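Local coordinates for probable aspartate aminotransferase 2 (Methanococcus jannaschii, PDB 2Z61), which catalyses the pyridoxal phosphate-dependent transfer of an amino group from alanine to 4-(hydroxymethyl)-2-furancarboxaldehyde phosphate, yielding the precursor of the furan moiety of methanofuran, at residues A[115-120]-A[136-141]. Sequence-based numbering, arbitrary orientation.
Sequences EVLIQN and KPVFCD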
loop_
_atom_site.group_PDB
_atom_site.type_symbol
_atom_site.label_atom_id
_atom_site.label_comp_id
_atom_site.label_asym_id
_atom_site.label_seq_id
_atom_site.Cartn_x
_atom_site.Cartn_y
_atom_site.Cartn_z
ATOM N N GLU A 115 3.494 -22.673 -10.384
ATOM C CA GLU A 115 3.851 -22.065 -11.653
ATOM C C GLU A 115 2.687 -21.158 -12.031
ATOM O O GLU A 115 1.522 -21.557 -11.941
ATOM C CB GLU A 115 4.056 -23.133 -12.733
ATOM C CG GLU A 115 5.108 -24.180 -12.387
ATOM C CD GLU A 115 5.349 -25.166 -13.520
ATOM O OE1 GLU A 115 4.361 -25.671 -14.087
ATOM O OE2 GLU A 115 6.522 -25.439 -13.842
ATOM N N VAL A 116 2.995 -19.930 -12.433
ATOM C CA VAL A 116 1.965 -18.981 -12.830
ATOM C C VAL A 116 2.236 -18.632 -14.283
ATOM O O VAL A 116 3.365 -18.308 -14.636
ATOM C CB VAL A 116 2.019 -17.695 -11.965
ATOM C CG1 VAL A 116 0.992 -16.687 -12.451
ATOM C CG2 VAL A 116 1.767 -18.043 -10.504
ATOM N N LEU A 117 1.209 -18.725 -15.127
ATOM C CA LEU A 117 1.345 -18.425 -16.548
ATOM C C LEU A 117 1.126 -16.942 -16.809
ATOM O O LEU A 117 0.129 -16.371 -16.383
ATOM C CB LEU A 117 0.317 -19.224 -17.364
ATOM C CG LEU A 117 0.350 -20.757 -17.312
ATOM C CD1 LEU A 117 -0.973 -21.314 -17.816
ATOM C CD2 LEU A 117 1.514 -21.283 -18.146
ATOM N N ILE A 118 2.060 -16.320 -17.516
ATOM C CA ILE A 118 1.942 -14.910 -17.860
ATOM C C ILE A 118 2.276 -14.772 -19.337
ATOM O O ILE A 118 3.067 -15.546 -19.872
ATOM C CB ILE A 118 2.914 -14.039 -17.030
ATOM C CG1 ILE A 118 4.312 -14.668 -17.031
ATOM C CG2 ILE A 118 2.384 -13.885 -15.612
ATOM C CD1 ILE A 118 5.334 -13.924 -16.178
ATOM N N GLN A 119 1.671 -13.796 -20.000
ATOM C CA GLN A 119 1.929 -13.603 -21.423
ATOM C C GLN A 119 3.322 -13.024 -21.708
ATOM O O GLN A 119 3.883 -12.289 -20.889
ATOM C CB GLN A 119 0.856 -12.689 -22.019
ATOM C CG GLN A 119 1.026 -12.375 -23.500
ATOM C CD GLN A 119 -0.216 -11.729 -24.084
ATOM O OE1 GLN A 119 -0.945 -11.024 -23.384
ATOM N NE2 GLN A 119 -0.456 -11.952 -25.371
ATOM N N ASN A 120 3.870 -13.383 -22.867
ATOM C CA ASN A 120 5.172 -12.903 -23.330
ATOM C C ASN A 120 4.856 -12.108 -24.598
ATOM O O ASN A 120 4.547 -12.697 -25.630
ATOM C CB ASN A 120 6.079 -14.084 -23.697
ATOM C CG ASN A 120 7.543 -13.678 -23.884
ATOM O OD1 ASN A 120 7.859 -12.523 -24.172
ATOM N ND2 ASN A 120 8.438 -14.644 -23.733
ATOM N N LYS A 136 7.007 -19.943 -9.665
ATOM C CA LYS A 136 7.773 -19.782 -10.898
ATOM C C LYS A 136 6.967 -19.179 -12.046
ATOM O O LYS A 136 5.956 -19.730 -12.463
ATOM C CB LYS A 136 8.342 -21.128 -11.351
ATOM C CG LYS A 136 9.093 -21.033 -12.672
ATOM C CD LYS A 136 9.627 -22.375 -13.151
ATOM C CE LYS A 136 10.420 -22.199 -14.444
ATOM N NZ LYS A 136 10.892 -23.492 -15.016
ATOM N N PRO A 137 7.406 -18.027 -12.571
ATOM C CA PRO A 137 6.682 -17.406 -13.679
ATOM C C PRO A 137 6.931 -18.158 -14.981
ATOM O O PRO A 137 8.081 -18.378 -15.364
ATOM C CB PRO A 137 7.253 -15.993 -13.713
ATOM C CG PRO A 137 8.652 -16.190 -13.265
ATOM C CD PRO A 137 8.496 -17.156 -12.104
ATOM N N VAL A 138 5.857 -18.559 -15.654
ATOM C CA VAL A 138 5.985 -19.280 -16.915
ATOM C C VAL A 138 5.551 -18.411 -18.094
ATOM O O VAL A 138 4.359 -18.141 -18.279
ATOM C CB VAL A 138 5.134 -20.581 -16.923
ATOM C CG1 VAL A 138 5.301 -21.297 -18.256
ATOM C CG2 VAL A 138 5.553 -21.503 -15.775
ATOM N N PHE A 139 6.517 -17.968 -18.894
ATOM C CA PHE A 139 6.203 -17.152 -20.058
ATOM C C PHE A 139 5.697 -18.019 -21.199
ATOM O O PHE A 139 6.177 -19.130 -21.397
ATOM C CB PHE A 139 7.433 -16.381 -20.532
ATOM C CG PHE A 139 7.764 -15.195 -19.689
ATOM C CD1 PHE A 139 8.455 -15.344 -18.490
ATOM C CD2 PHE A 139 7.357 -13.920 -20.075
ATOM C CE1 PHE A 139 8.736 -14.236 -17.684
ATOM C CE2 PHE A 139 7.631 -12.806 -19.276
ATOM C CZ PHE A 139 8.323 -12.965 -18.078
ATOM N N CYS A 140 4.719 -17.509 -21.944
ATOM C CA CYS A 140 4.168 -18.234 -23.088
ATOM C C CYS A 140 3.275 -17.335 -23.934
ATOM O O CYS A 140 2.765 -16.322 -23.447
ATOM C CB CYS A 140 3.372 -19.458 -22.616
ATOM S SG CYS A 140 1.877 -19.082 -21.682
ATOM N N ASP A 141 3.106 -17.688 -25.206
ATOM C CA ASP A 141 2.239 -16.915 -26.089
ATOM C C ASP A 141 0.830 -17.237 -25.631
ATOM O O ASP A 141 0.587 -18.325 -25.113
ATOM C CB ASP A 141 2.390 -17.345 -27.553
ATOM C CG ASP A 141 3.828 -17.359 -28.012
ATOM O OD1 ASP A 141 4.592 -16.452 -27.611
ATOM O OD2 ASP A 141 4.188 -18.269 -28.790
#
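The carbonyl oxygen of Val116 takes the shortest hydrogen bond between the two strands, from Val138 N at 2.7 Å and nearly straight at 170°, while Pro137 CA brings a CH to the same oxygen. Val138 thus bonds to both neighbours of Leu117, its N giving to Val116 and its O receiving Ile118 N at 3.0 Å. Such alternation is how parallel strands pair, and here it runs from Val116 N on Lys136 O to Asn120 N on Cys140 O. The last two bonds are longer and more bent: Cys140 N lies 3.3 Å from Ile118 O.

As far as Ile118 and Phe139, paired side chains share a face of the sheet. On that of Leu117 and Val138, the two lie alongside each other, Leu117 CD2 reaching Val138 CG1 at 3.8 Å. On the other, Ile118 holds CG1 between its backbone N and carbonyl carbon (chi1 47°), which carries CD1 across to Pro137 CB and over one face of the Phe139 ring, a CH-pi contact 3.8 Å from the centroid. Asn120 CB meets the same ring at its edge, the amide plane turned 68° from it; that amide is itself held by Lys341 N and Ser340 OG. With an alanine in place of Phe139, Ile118 CD1 would probably lose its aromatic partner and Asn120 CB the ring edge it lies against.

Helix 125-132 packs Ile130 against Val116, Ile118 and Pro137, completing a classic beta-alpha-beta crossover in which strand 136-140 forms one margin of the chain's seven-stranded mixed sheet, the central sheet of the large domain in class I aminotransferases.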